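Local coordinates for protein CaaX farnesyltransferase alpha subunit Ram2 (Aspergillus fumigatus, PDB 4L9P) that forms the alpha subunit of a protein farnesyltransferase, which probably attaches farnesyl groups to proteins that end in a CaaX motif, at residues E110-V115 / W126-V131; V131-R136 / W164-W169; E71-L76 / W91-K96. The protein carries 1 engineered substitution. One frame throughout, in Å; residues are numbered along the deposited sequence. Where two conformers were deposited one is given.

Contact 1 of 3, residues E110-V115 / W126-V131. With EDO (1,2-ethanediol), chain I.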
loop_
_atom_site.group_PDB
_atom_site.type_symbol
_atom_site.label_atom_id
_atom_site.label_comp_id
_atom_site.label_asym_id
_atom_site.label_seq_id
_atom_site.Cartn_x
_atom_site.Cartn_y
_atom_site.Cartn_z
ATOM N N GLU A 110 -29.610 2.145 -7.086
ATOM C CA GLU A 110 -30.179 0.826 -6.855
ATOM C C GLU A 110 -29.522 -0.224 -7.775
ATOM O O GLU A 110 -29.278 -1.371 -7.341
ATOM C CB GLU A 110 -31.714 0.898 -7.001
ATOM C CG GLU A 110 -32.328 1.828 -5.945
ATOM C CD GLU A 110 -32.119 1.353 -4.490
ATOM O OE1 GLU A 110 -32.558 0.205 -4.191
ATOM O OE2 GLU A 110 -31.507 2.087 -3.660
ATOM N N TRP A 111 -29.174 0.148 -9.005
ATOM C CA TRP A 111 -28.408 -0.778 -9.878
ATOM C C TRP A 111 -26.991 -1.027 -9.296
ATOM O O TRP A 111 -26.530 -2.194 -9.217
ATOM C CB TRP A 111 -28.315 -0.178 -11.276
ATOM C CG TRP A 111 -27.399 -0.923 -12.178
ATOM C CD1 TRP A 111 -27.706 -2.038 -12.924
ATOM C CD2 TRP A 111 -26.027 -0.615 -12.461
ATOM N NE1 TRP A 111 -26.580 -2.453 -13.647
ATOM C CE2 TRP A 111 -25.555 -1.584 -13.390
ATOM C CE3 TRP A 111 -25.158 0.393 -12.036
ATOM C CZ2 TRP A 111 -24.246 -1.567 -13.873
ATOM C CZ3 TRP A 111 -23.859 0.402 -12.518
ATOM C CH2 TRP A 111 -23.416 -0.590 -13.420
ATOM N N LEU A 112 -26.315 0.044 -8.869
ATOM C CA LEU A 112 -24.950 -0.081 -8.348
ATOM C C LEU A 112 -24.933 -0.976 -7.115
ATOM O O LEU A 112 -23.999 -1.766 -6.941
ATOM C CB LEU A 112 -24.450 1.332 -8.006
ATOM C CG LEU A 112 -22.969 1.337 -7.568
ATOM C CD1 LEU A 112 -22.010 0.827 -8.660
ATOM C CD2 LEU A 112 -22.617 2.772 -7.124
ATOM N N ASN A 113 -25.966 -0.892 -6.275
ATOM C CA ASN A 113 -25.993 -1.739 -5.081
ATOM C C ASN A 113 -25.938 -3.226 -5.475
ATOM O O ASN A 113 -25.286 -4.037 -4.797
ATOM C CB ASN A 113 -27.296 -1.555 -4.314
ATOM C CG ASN A 113 -27.387 -0.240 -3.597
ATOM O OD1 ASN A 113 -26.404 0.505 -3.471
ATOM N ND2 ASN A 113 -28.597 0.092 -3.139
ATOM N N LYS A 114 -26.629 -3.611 -6.537
ATOM C CA LYS A 114 -26.586 -5.000 -6.992
ATOM C C LYS A 114 -25.206 -5.415 -7.481
ATOM O O LYS A 114 -24.755 -6.540 -7.230
ATOM C CB LYS A 114 -27.629 -5.196 -8.146
ATOM C CG LYS A 114 -29.069 -5.002 -7.647
ATOM C CD LYS A 114 -30.047 -4.871 -8.832
ATOM C CE LYS A 114 -31.349 -4.109 -8.453
ATOM N NZ LYS A 114 -32.426 -3.941 -9.509
ATOM N N VAL A 115 -24.530 -4.524 -8.201
ATOM C CA VAL A 115 -23.177 -4.801 -8.646
ATOM C C VAL A 115 -22.222 -4.943 -7.450
ATOM O O VAL A 115 -21.388 -5.857 -7.398
ATOM C CB VAL A 115 -22.658 -3.675 -9.619
ATOM C CG1 VAL A 115 -21.269 -4.090 -10.189
ATOM C CG2 VAL A 115 -23.631 -3.452 -10.819
ATOM N N TRP A 126 -16.867 1.603 -5.798
ATOM C CA TRP A 126 -16.946 2.503 -4.657
ATOM C C TRP A 126 -16.523 3.914 -5.000
ATOM O O TRP A 126 -17.075 4.869 -4.443
ATOM C CB TRP A 126 -16.211 1.903 -3.427
ATOM C CG TRP A 126 -17.004 0.689 -3.017
ATOM C CD1 TRP A 126 -16.815 -0.633 -3.384
ATOM C CD2 TRP A 126 -18.214 0.718 -2.264
ATOM N NE1 TRP A 126 -17.879 -1.401 -2.957
ATOM C CE2 TRP A 126 -18.745 -0.589 -2.252
ATOM C CE3 TRP A 126 -18.917 1.745 -1.618
ATOM C CZ2 TRP A 126 -19.953 -0.895 -1.599
ATOM C CZ3 TRP A 126 -20.091 1.449 -0.983
ATOM C CH2 TRP A 126 -20.610 0.121 -0.961
ATOM N N HIS A 127 -15.603 4.068 -5.953
ATOM C CA HIS A 127 -15.343 5.388 -6.522
ATOM C C HIS A 127 -16.600 5.905 -7.267
ATOM O O HIS A 127 -17.014 7.056 -7.083
ATOM C CB HIS A 127 -14.122 5.427 -7.438
ATOM C CG HIS A 127 -13.909 6.791 -7.988
ATOM N ND1 HIS A 127 -13.596 7.861 -7.182
ATOM C CD2 HIS A 127 -14.034 7.280 -9.249
ATOM C CE1 HIS A 127 -13.528 8.962 -7.922
ATOM N NE2 HIS A 127 -13.780 8.635 -9.182
ATOM N N HIS A 128 -17.260 5.038 -8.052
ATOM C CA HIS A 128 -18.436 5.451 -8.825
ATOM C C HIS A 128 -19.508 5.897 -7.851
ATOM O O HIS A 128 -20.212 6.893 -8.089
ATOM C CB HIS A 128 -18.924 4.260 -9.647
ATOM C CG HIS A 128 -20.015 4.597 -10.601
ATOM N ND1 HIS A 128 -19.798 5.364 -11.730
ATOM C CD2 HIS A 128 -21.303 4.174 -10.645
ATOM C CE1 HIS A 128 -20.942 5.441 -12.416
ATOM N NE2 HIS A 128 -21.878 4.725 -11.785
ATOM N N ARG A 129 -19.668 5.206 -6.728
ATOM C CA ARG A 129 -20.685 5.591 -5.736
ATOM C C ARG A 129 -20.416 7.020 -5.237
ATOM O O ARG A 129 -21.350 7.834 -5.093
ATOM C CB ARG A 129 -20.708 4.609 -4.560
ATOM C CG ARG A 129 -21.992 4.769 -3.728
ATOM C CD ARG A 129 -21.986 3.775 -2.556
ATOM N NE ARG A 129 -23.351 3.615 -2.024
ATOM C CZ ARG A 129 -24.248 2.748 -2.494
ATOM N NH1 ARG A 129 -23.913 1.869 -3.458
ATOM N NH2 ARG A 129 -25.510 2.785 -2.003
ATOM N N GLN A 130 -19.153 7.329 -4.964
ATOM C CA GLN A 130 -18.794 8.658 -4.478
ATOM C C GLN A 130 -19.036 9.740 -5.570
ATOM O O GLN A 130 -19.568 10.838 -5.281
ATOM C CB GLN A 130 -17.305 8.647 -4.120
ATOM C CG GLN A 130 -16.778 10.010 -3.646
ATOM C CD GLN A 130 -15.298 9.930 -3.188
ATOM O OE1 GLN A 130 -14.825 8.891 -2.652
ATOM N NE2 GLN A 130 -14.558 10.992 -3.449
ATOM N N VAL A 131 -18.745 9.398 -6.815
ATOM C CA VAL A 131 -19.006 10.321 -7.954
ATOM C C VAL A 131 -20.505 10.654 -7.993
ATOM O O VAL A 131 -20.862 11.822 -8.128
ATOM C CB VAL A 131 -18.508 9.671 -9.287
ATOM C CG1 VAL A 131 -18.980 10.480 -10.512
ATOM C CG2 VAL A 131 -16.977 9.603 -9.236
HETATM C C1 EDO I . -16.284 13.474 -7.322
HETATM O O1 EDO I . -14.934 13.413 -7.770
HETATM C C2 EDO I . -16.360 12.673 -6.039
HETATM O O2 EDO I . -15.338 13.074 -5.122
#
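Leu112 points from helix 105-118 toward helix 123-133, and both of its methyls are used there. CD2 rests on the base of Arg129, 3.7 Å from Arg129 CB and about as far from its CA, so the leucine is pressed almost onto the neighbouring backbone. Leu112 CD1 and CD2 both come to 4.0 Å from His128 CD2, CD1 meeting the imidazole at a slant. That ring is also held by a hydrogen bond from NE2 to Glu108, one turn back on the helix of Leu112.

One residue further on, Asn113 supplies the polar half of the contact. Its CG lies opposite the carbonyl carbon (chi1 -72°), which carries the amide over to the end of the Arg129 side chain. Arg129 reaches it by running extended from CG to NE, and takes hold of the single oxygen with both terminal nitrogens: NH1 to Asn113 OD1 is 2.8 Å, NH2 to Asn113 OD1 2.9 Å. NH1 approaches almost in line with the C=O, while NH2 comes in on a lone pair. Sharing one acceptor leaves both hydrogen bonds noticeably bent. The amide and guanidinium planes are only 16° apart, so this is a flat, end-on fork that fixes the rotation of both groups. Arg129 NE is spoken for by a salt bridge to Glu146, and Phe149 of the next helix packs on both Asn113 and Arg129.

On the far side of helix 123-133, Gln130 NE2 donates to O2 of a 1,2-ethanediol at 2.8 Å, probably a guest from the crystallisation liquor. The two helix segments run antiparallel at 164°, their axes 10.9 Å apart: the TPR-like helical hairpin of a prenyltransferase alpha-subunit repeat.

Contact 2 of 3, residues V131-R136 / W164-W169; sequences VLMSSR and WTYRHW
Met133 and Ser134 meet Tyr166 and Trp169 in a mostly apolar, partly buried contact between two successive repeats of the alpha-alpha superhelix that prenyltransferase alpha subunits share with TPR proteins. The first pair comes from the C-terminal part of helix 123-133 and its continuation, the second from helix 161-174. The backbones stay well apart, with Ser134 CA and Trp169 CA 9.3 Å from each other, and the two aromatic side chains bridge the distance.

Trp169 does most of the bridging. With its CG anti to the backbone N (chi1 172°), the indole projects toward the other helix and presents its six-membered ring there. Trp169 CZ3 lies 3.7 Å from Met133 CG, and Trp169 CH2 reaches the backbone itself, 3.7 Å from Met133 C, which sits at the ring edge close to its plane. Trp169 CZ2 lies 3.6 Å from Ser134 CB, which meets the ring at a slant. His173, one turn on, stacks with this indole.

Tyr166 enters beside it, its side chain about perpendicular to that of Met133. Tyr166 OH rests 3.4 Å from Met133 CG; the polar partner of this hydroxyl is Glu146, to which it is hydrogen-bonded. Met133 therefore packs against a phenol oxygen whose hydrogen-bonding is met elsewhere, and its chain bends at chi2 and chi3, leaving CE 3.9 Å from Tyr166 OH.

Ser134 turns its hydroxyl back onto its own segment: OG donates to Val131 O at 2.9 Å, approaching from 45° out of the carbonyl plane.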
loop_
_atom_site.group_PDB
_atom_site.type_symbol
_atom_site.label_atom_id
_atom_site.label_comp_id
_atom_site.label_asym_id
_atom_site.label_seq_id
_atom_site.Cartn_x
_atom_site.Cartn_y
_atom_site.Cartn_z
ATOM N N VAL A 131 -18.745 9.398 -6.815
ATOM C CA VAL A 131 -19.006 10.321 -7.954
ATOM C C VAL A 131 -20.505 10.654 -7.993
ATOM O O VAL A 131 -20.862 11.822 -8.128
ATOM C CB VAL A 131 -18.508 9.671 -9.287
ATOM C CG1 VAL A 131 -18.980 10.480 -10.512
ATOM C CG2 VAL A 131 -16.977 9.603 -9.236
ATOM N N LEU A 132 -21.360 9.653 -7.872
ATOM C CA LEU A 132 -22.785 9.895 -7.945
ATOM C C LEU A 132 -23.299 10.624 -6.734
ATOM O O LEU A 132 -24.018 11.642 -6.851
ATOM C CB LEU A 132 -23.533 8.575 -8.024
ATOM C CG LEU A 132 -23.227 7.648 -9.211
ATOM C CD1 LEU A 132 -23.942 6.277 -8.960
ATOM C CD2 LEU A 132 -23.641 8.280 -10.498
ATOM N N MET A 133 -22.923 10.146 -5.537
ATOM C CA MET A 133 -23.492 10.664 -4.313
ATOM C C MET A 133 -23.012 12.091 -3.994
ATOM O O MET A 133 -23.678 12.845 -3.241
ATOM C CB MET A 133 -23.053 9.730 -3.177
ATOM C CG MET A 133 -23.776 9.976 -1.819
ATOM S SD MET A 133 -25.555 9.727 -1.874
ATOM C CE MET A 133 -25.666 8.092 -2.521
ATOM N N SER A 134 -21.920 12.489 -4.598
ATOM C CA SER A 134 -21.406 13.847 -4.404
ATOM C C SER A 134 -22.271 14.899 -5.106
ATOM O O SER A 134 -22.043 16.101 -4.909
ATOM C CB SER A 134 -19.954 13.952 -4.908
ATOM O OG SER A 134 -19.902 13.839 -6.306
ATOM N N SER A 135 -23.213 14.475 -5.957
ATOM C CA SER A 135 -24.016 15.487 -6.671
ATOM C C SER A 135 -25.131 15.981 -5.770
ATOM O O SER A 135 -26.145 15.248 -5.562
ATOM C CB SER A 135 -24.612 14.872 -7.901
ATOM O OG SER A 135 -25.437 15.899 -8.505
ATOM N N ARG A 136 -24.985 17.212 -5.264
ATOM C CA ARG A 136 -25.957 17.752 -4.304
ATOM C C ARG A 136 -27.339 18.010 -4.948
ATOM O O ARG A 136 -28.383 17.942 -4.273
ATOM C CB ARG A 136 -25.382 19.002 -3.597
ATOM C CG ARG A 136 -24.430 18.575 -2.429
ATOM C CD ARG A 136 -23.879 19.774 -1.639
ATOM N NE ARG A 136 -22.759 19.387 -0.796
ATOM C CZ ARG A 136 -22.861 18.723 0.358
ATOM N NH1 ARG A 136 -24.037 18.321 0.815
ATOM N NH2 ARG A 136 -21.775 18.488 1.037
ATOM N N TRP A 164 -15.144 1.199 3.880
ATOM C CA TRP A 164 -14.830 2.161 4.907
ATOM C C TRP A 164 -14.352 3.487 4.339
ATOM O O TRP A 164 -14.726 4.542 4.881
ATOM C CB TRP A 164 -13.736 1.588 5.864
ATOM C CG TRP A 164 -14.294 0.540 6.821
ATOM C CD1 TRP A 164 -14.098 -0.848 6.771
ATOM C CD2 TRP A 164 -15.160 0.798 7.928
ATOM N NE1 TRP A 164 -14.770 -1.428 7.833
ATOM C CE2 TRP A 164 -15.424 -0.450 8.554
ATOM C CE3 TRP A 164 -15.721 1.980 8.488
ATOM C CZ2 TRP A 164 -16.195 -0.550 9.739
ATOM C CZ3 TRP A 164 -16.517 1.874 9.618
ATOM C CH2 TRP A 164 -16.764 0.609 10.256
ATOM N N THR A 165 -13.522 3.487 3.296
ATOM C CA THR A 165 -13.093 4.731 2.681
ATOM C C THR A 165 -14.301 5.513 2.182
ATOM O O THR A 165 -14.403 6.739 2.420
ATOM C CB THR A 165 -12.103 4.438 1.532
ATOM O OG1 THR A 165 -10.900 3.897 2.135
ATOM C CG2 THR A 165 -11.775 5.727 0.775
ATOM N N TYR A 166 -15.237 4.805 1.532
ATOM C CA TYR A 166 -16.464 5.519 1.087
ATOM C C TYR A 166 -17.200 6.068 2.298
ATOM O O TYR A 166 -17.690 7.235 2.260
ATOM C CB TYR A 166 -17.313 4.556 0.315
ATOM C CG TYR A 166 -18.695 5.200 -0.026
ATOM C CD1 TYR A 166 -18.838 6.106 -1.110
ATOM C CD2 TYR A 166 -19.781 4.968 0.814
ATOM C CE1 TYR A 166 -20.075 6.703 -1.354
ATOM C CE2 TYR A 166 -21.009 5.586 0.578
ATOM C CZ TYR A 166 -21.112 6.442 -0.518
ATOM O OH TYR A 166 -22.326 7.035 -0.822
ATOM N N ARG A 167 -17.312 5.312 3.379
ATOM C CA ARG A 167 -18.084 5.814 4.517
ATOM C C ARG A 167 -17.392 7.030 5.154
ATOM O O ARG A 167 -18.089 7.940 5.629
ATOM C CB ARG A 167 -18.344 4.689 5.547
ATOM C CG ARG A 167 -19.505 5.082 6.528
ATOM C CD ARG A 167 -19.959 3.925 7.393
ATOM N NE ARG A 167 -21.139 4.361 8.128
ATOM C CZ ARG A 167 -22.098 3.571 8.586
ATOM N NH1 ARG A 167 -22.009 2.253 8.442
ATOM N NH2 ARG A 167 -23.179 4.148 9.152
ATOM N N HIS A 168 -16.045 7.104 5.134
ATOM C CA HIS A 168 -15.391 8.320 5.645
ATOM C C HIS A 168 -15.787 9.501 4.744
ATOM O O HIS A 168 -16.125 10.584 5.279
ATOM C CB HIS A 168 -13.854 8.149 5.503
ATOM C CG HIS A 168 -13.104 9.419 5.712
ATOM N ND1 HIS A 168 -12.683 9.804 6.967
ATOM C CD2 HIS A 168 -12.796 10.449 4.868
ATOM C CE1 HIS A 168 -12.119 11.010 6.892
ATOM N NE2 HIS A 168 -12.173 11.429 5.636
ATOM N N TRP A 169 -15.773 9.319 3.423
ATOM C CA TRP A 169 -16.164 10.400 2.517
ATOM C C TRP A 169 -17.625 10.802 2.813
ATOM O O TRP A 169 -17.949 12.019 2.815
ATOM C CB TRP A 169 -16.004 9.929 1.043
ATOM C CG TRP A 169 -16.587 10.937 0.114
ATOM C CD1 TRP A 169 -15.993 12.084 -0.389
ATOM C CD2 TRP A 169 -17.937 10.980 -0.303
ATOM N NE1 TRP A 169 -16.889 12.802 -1.117
ATOM C CE2 TRP A 169 -18.103 12.165 -1.082
ATOM C CE3 TRP A 169 -19.022 10.119 -0.119
ATOM C CZ2 TRP A 169 -19.338 12.516 -1.656
ATOM C CZ3 TRP A 169 -20.266 10.509 -0.671
ATOM C CH2 TRP A 169 -20.387 11.688 -1.425
#

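Contact 3 of 3, residues E71-L76 / W91-K96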
loop_
_atom_site.group_PDB
_atom_site.type_symbol
_atom_site.label_atom_id
_atom_site.label_comp_id
_atom_site.label_asym_id
_atom_site.label_seq_id
_atom_site.Cartn_x
_atom_site.Cartn_y
_atom_site.Cartn_z
ATOM N N GLU A 71 -28.527 6.576 -24.615
ATOM C CA GLU A 71 -29.056 5.415 -23.923
ATOM C C GLU A 71 -28.413 4.099 -24.370
ATOM O O GLU A 71 -28.147 3.212 -23.522
ATOM C CB GLU A 71 -30.581 5.336 -24.100
ATOM C CG GLU A 71 -31.315 6.489 -23.440
ATOM C CD GLU A 71 -31.389 6.379 -21.934
ATOM O OE1 GLU A 71 -31.044 5.316 -21.364
ATOM O OE2 GLU A 71 -31.799 7.384 -21.300
ATOM N N ARG A 72 -28.169 3.909 -25.667
ATOM C CA ARG A 72 -27.525 2.678 -26.099
ATOM C C ARG A 72 -26.127 2.563 -25.475
ATOM O O ARG A 72 -25.727 1.473 -25.075
ATOM C CB ARG A 72 -27.488 2.505 -27.644
ATOM C CG ARG A 72 -26.606 3.491 -28.379
ATOM C CD ARG A 72 -26.584 3.179 -29.919
ATOM N NE ARG A 72 -25.700 4.142 -30.530
ATOM C CZ ARG A 72 -25.646 4.354 -31.824
ATOM N NH1 ARG A 72 -26.433 3.618 -32.622
ATOM N NH2 ARG A 72 -24.817 5.270 -32.292
ATOM N N ALA A 73 -25.389 3.665 -25.445
ATOM C CA ALA A 73 -24.044 3.644 -24.854
ATOM C C ALA A 73 -24.135 3.319 -23.382
ATOM O O ALA A 73 -23.280 2.564 -22.857
ATOM C CB ALA A 73 -23.356 4.999 -25.080
ATOM N N LEU A 74 -25.139 3.854 -22.704
ATOM C CA LEU A 74 -25.309 3.541 -21.287
ATOM C C LEU A 74 -25.541 2.031 -21.076
ATOM O O LEU A 74 -24.899 1.395 -20.232
ATOM C CB LEU A 74 -26.418 4.414 -20.669
ATOM C CG LEU A 74 -26.668 4.223 -19.157
ATOM C CD1 LEU A 74 -25.420 4.671 -18.336
ATOM C CD2 LEU A 74 -27.928 5.019 -18.752
ATOM N N ARG A 75 -26.418 1.417 -21.849
ATOM C CA ARG A 75 -26.669 -0.032 -21.793
ATOM C C ARG A 75 -25.394 -0.829 -22.126
ATOM O O ARG A 75 -25.055 -1.802 -21.434
ATOM C CB ARG A 75 -27.761 -0.424 -22.795
ATOM C CG ARG A 75 -29.148 0.031 -22.406
ATOM C CD ARG A 75 -30.251 -0.693 -23.260
ATOM N NE ARG A 75 -29.967 -0.732 -24.706
ATOM C CZ ARG A 75 -30.307 0.214 -25.587
ATOM N NH1 ARG A 75 -30.993 1.296 -25.205
ATOM N NH2 ARG A 75 -29.981 0.050 -26.871
ATOM N N LEU A 76 -24.603 -0.320 -23.057
ATOM C CA LEU A 76 -23.346 -0.980 -23.419
ATOM C C LEU A 76 -22.388 -0.987 -22.201
ATOM O O LEU A 76 -21.717 -1.988 -21.913
ATOM C CB LEU A 76 -22.687 -0.202 -24.567
ATOM C CG LEU A 76 -21.284 -0.689 -24.964
ATOM C CD1 LEU A 76 -21.225 -2.185 -25.331
ATOM C CD2 LEU A 76 -20.707 0.157 -26.093
ATOM N N TRP A 91 -16.374 2.479 -16.390
ATOM C CA TRP A 91 -17.108 3.144 -15.304
ATOM C C TRP A 91 -17.031 4.665 -15.432
ATOM O O TRP A 91 -18.017 5.374 -15.180
ATOM C CB TRP A 91 -16.451 2.762 -13.951
ATOM C CG TRP A 91 -16.770 1.413 -13.478
ATOM C CD1 TRP A 91 -16.008 0.238 -13.606
ATOM C CD2 TRP A 91 -17.958 1.039 -12.803
ATOM N NE1 TRP A 91 -16.683 -0.824 -13.022
ATOM C CE2 TRP A 91 -17.879 -0.353 -12.526
ATOM C CE3 TRP A 91 -19.110 1.735 -12.428
ATOM C CZ2 TRP A 91 -18.870 -1.018 -11.822
ATOM C CZ3 TRP A 91 -20.103 1.048 -11.727
ATOM C CH2 TRP A 91 -19.978 -0.303 -11.421
ATOM N N ILE A 92 -15.852 5.178 -15.768
ATOM C CA ILE A 92 -15.749 6.620 -15.913
ATOM C C ILE A 92 -16.618 7.128 -17.073
ATOM O O ILE A 92 -17.308 8.158 -16.936
ATOM C CB ILE A 92 -14.277 7.014 -16.148
ATOM C CG1 ILE A 92 -13.504 6.672 -14.853
ATOM C CG2 ILE A 92 -14.122 8.503 -16.540
ATOM C CD1 ILE A 92 -12.126 6.524 -15.077
ATOM N N TYR A 93 -16.640 6.387 -18.189
ATOM C CA TYR A 93 -17.490 6.775 -19.310
ATOM C C TYR A 93 -18.985 6.658 -18.903
ATOM O O TYR A 93 -19.782 7.540 -19.222
ATOM C CB TYR A 93 -17.146 5.872 -20.484
ATOM C CG TYR A 93 -17.949 6.130 -21.720
ATOM C CD1 TYR A 93 -18.038 7.361 -22.254
ATOM C CD2 TYR A 93 -18.619 5.063 -22.340
ATOM C CE1 TYR A 93 -18.829 7.583 -23.467
ATOM C CE2 TYR A 93 -19.360 5.226 -23.483
ATOM C CZ TYR A 93 -19.466 6.488 -24.052
ATOM O OH TYR A 93 -20.244 6.590 -25.206
ATOM N N ARG A 94 -19.364 5.617 -18.169
ATOM C CA ARG A 94 -20.734 5.496 -17.673
ATOM C C ARG A 94 -21.141 6.723 -16.879
ATOM O O ARG A 94 -22.230 7.243 -17.088
ATOM C CB ARG A 94 -20.895 4.198 -16.834
ATOM C CG ARG A 94 -22.282 4.026 -16.276
ATOM C CD ARG A 94 -22.427 2.677 -15.530
ATOM N NE ARG A 94 -23.811 2.505 -15.078
ATOM C CZ ARG A 94 -24.736 1.863 -15.774
ATOM N NH1 ARG A 94 -24.427 1.369 -16.967
ATOM N NH2 ARG A 94 -25.972 1.752 -15.271
ATOM N N ALA A 95 -20.282 7.183 -15.945
ATOM C CA ALA A 95 -20.686 8.317 -15.167
ATOM C C ALA A 95 -20.876 9.563 -16.045
ATOM O O ALA A 95 -21.802 10.352 -15.803
ATOM C CB ALA A 95 -19.638 8.619 -14.062
ATOM N N LYS A 96 -20.003 9.743 -17.031
ATOM C CA LYS A 96 -20.198 10.878 -17.976
ATOM C C LYS A 96 -21.573 10.810 -18.618
ATOM O O LYS A 96 -22.275 11.834 -18.668
ATOM C CB LYS A 96 -19.153 10.834 -19.070
ATOM C CG LYS A 96 -17.766 11.212 -18.625
ATOM C CD LYS A 96 -16.860 11.167 -19.885
ATOM C CE LYS A 96 -15.444 11.621 -19.598
ATOM N NZ LYS A 96 -14.710 11.639 -20.908
#
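Arg94 NH1 draws up beside the backbone oxygen Leu74 O, 3.3 Å away, and one hydroxyl serves both: Thr77 OG1 accepts from Arg94 NH1 and donates to Leu74 O. The threonine, in the turn after Leu74, thus ties the end of the arginine to the helix backbone. Arg94 NH2 has a stronger partner, a salt bridge to Glu108 on the following helix, so NH1 and NH2 each have a partner.

The faces of the guanidinium are occupied too. Leu74 CD1 sits 3.7 Å above one face, displaced toward the rim, with Arg94 NH1 its nearest atom there at 3.7 Å. The same methyl lies 3.8 Å from Arg94 CG, which shows how it fits along the straight run of the arginine as well as over its head. On the opposite face lies the indole of Trp111, a cation-pi partner. Covered on both faces and bonded through its nitrogens, the guanidinium has little room to turn, and the carboxylate of Glu108 would favour its positive charge.

Next to this pair, Ala73 faces the neighbouring helix with nothing larger than a methyl, and Tyr93 fills the distance. A chi1 of 179° sends the phenol away from its backbone nitrogen until Tyr93 OH is 3.5 Å from Ala73 CB, the methyl standing obliquely to the ring. Tyr93 OH is hydrogen-bonded to Glu68 O, just ahead of helix 71-83. Leu74 CA and Arg94 CA, the nearest such pair of the two segments, are 6.1 Å apart in the helical hairpin of a prenyltransferase alpha-subunit repeat.

Contacts 1 and 3 are the buried interiors of two successive repeats, each joining the paired helices of its own hairpin; contact 2, partly buried, joins one repeat to the next. Contacts 1 and 3 share a chemistry, a leucine beside an extended arginine, but the arginine finds an asparagine across 110-115 / 126-131 and mainly outside partners at 71-76 / 91-96. Contact 2 relies on a methionine and a serine against an indole and a phenol hydroxyl. Carboxylates tie the set together: Glu108 takes Arg94 of contact 3 and His128 of contact 1, Glu146 takes Arg129 of contact 1 and Tyr166 of contact 2. Helix 123-133 serves both contacts 1 and 2, which share Val131.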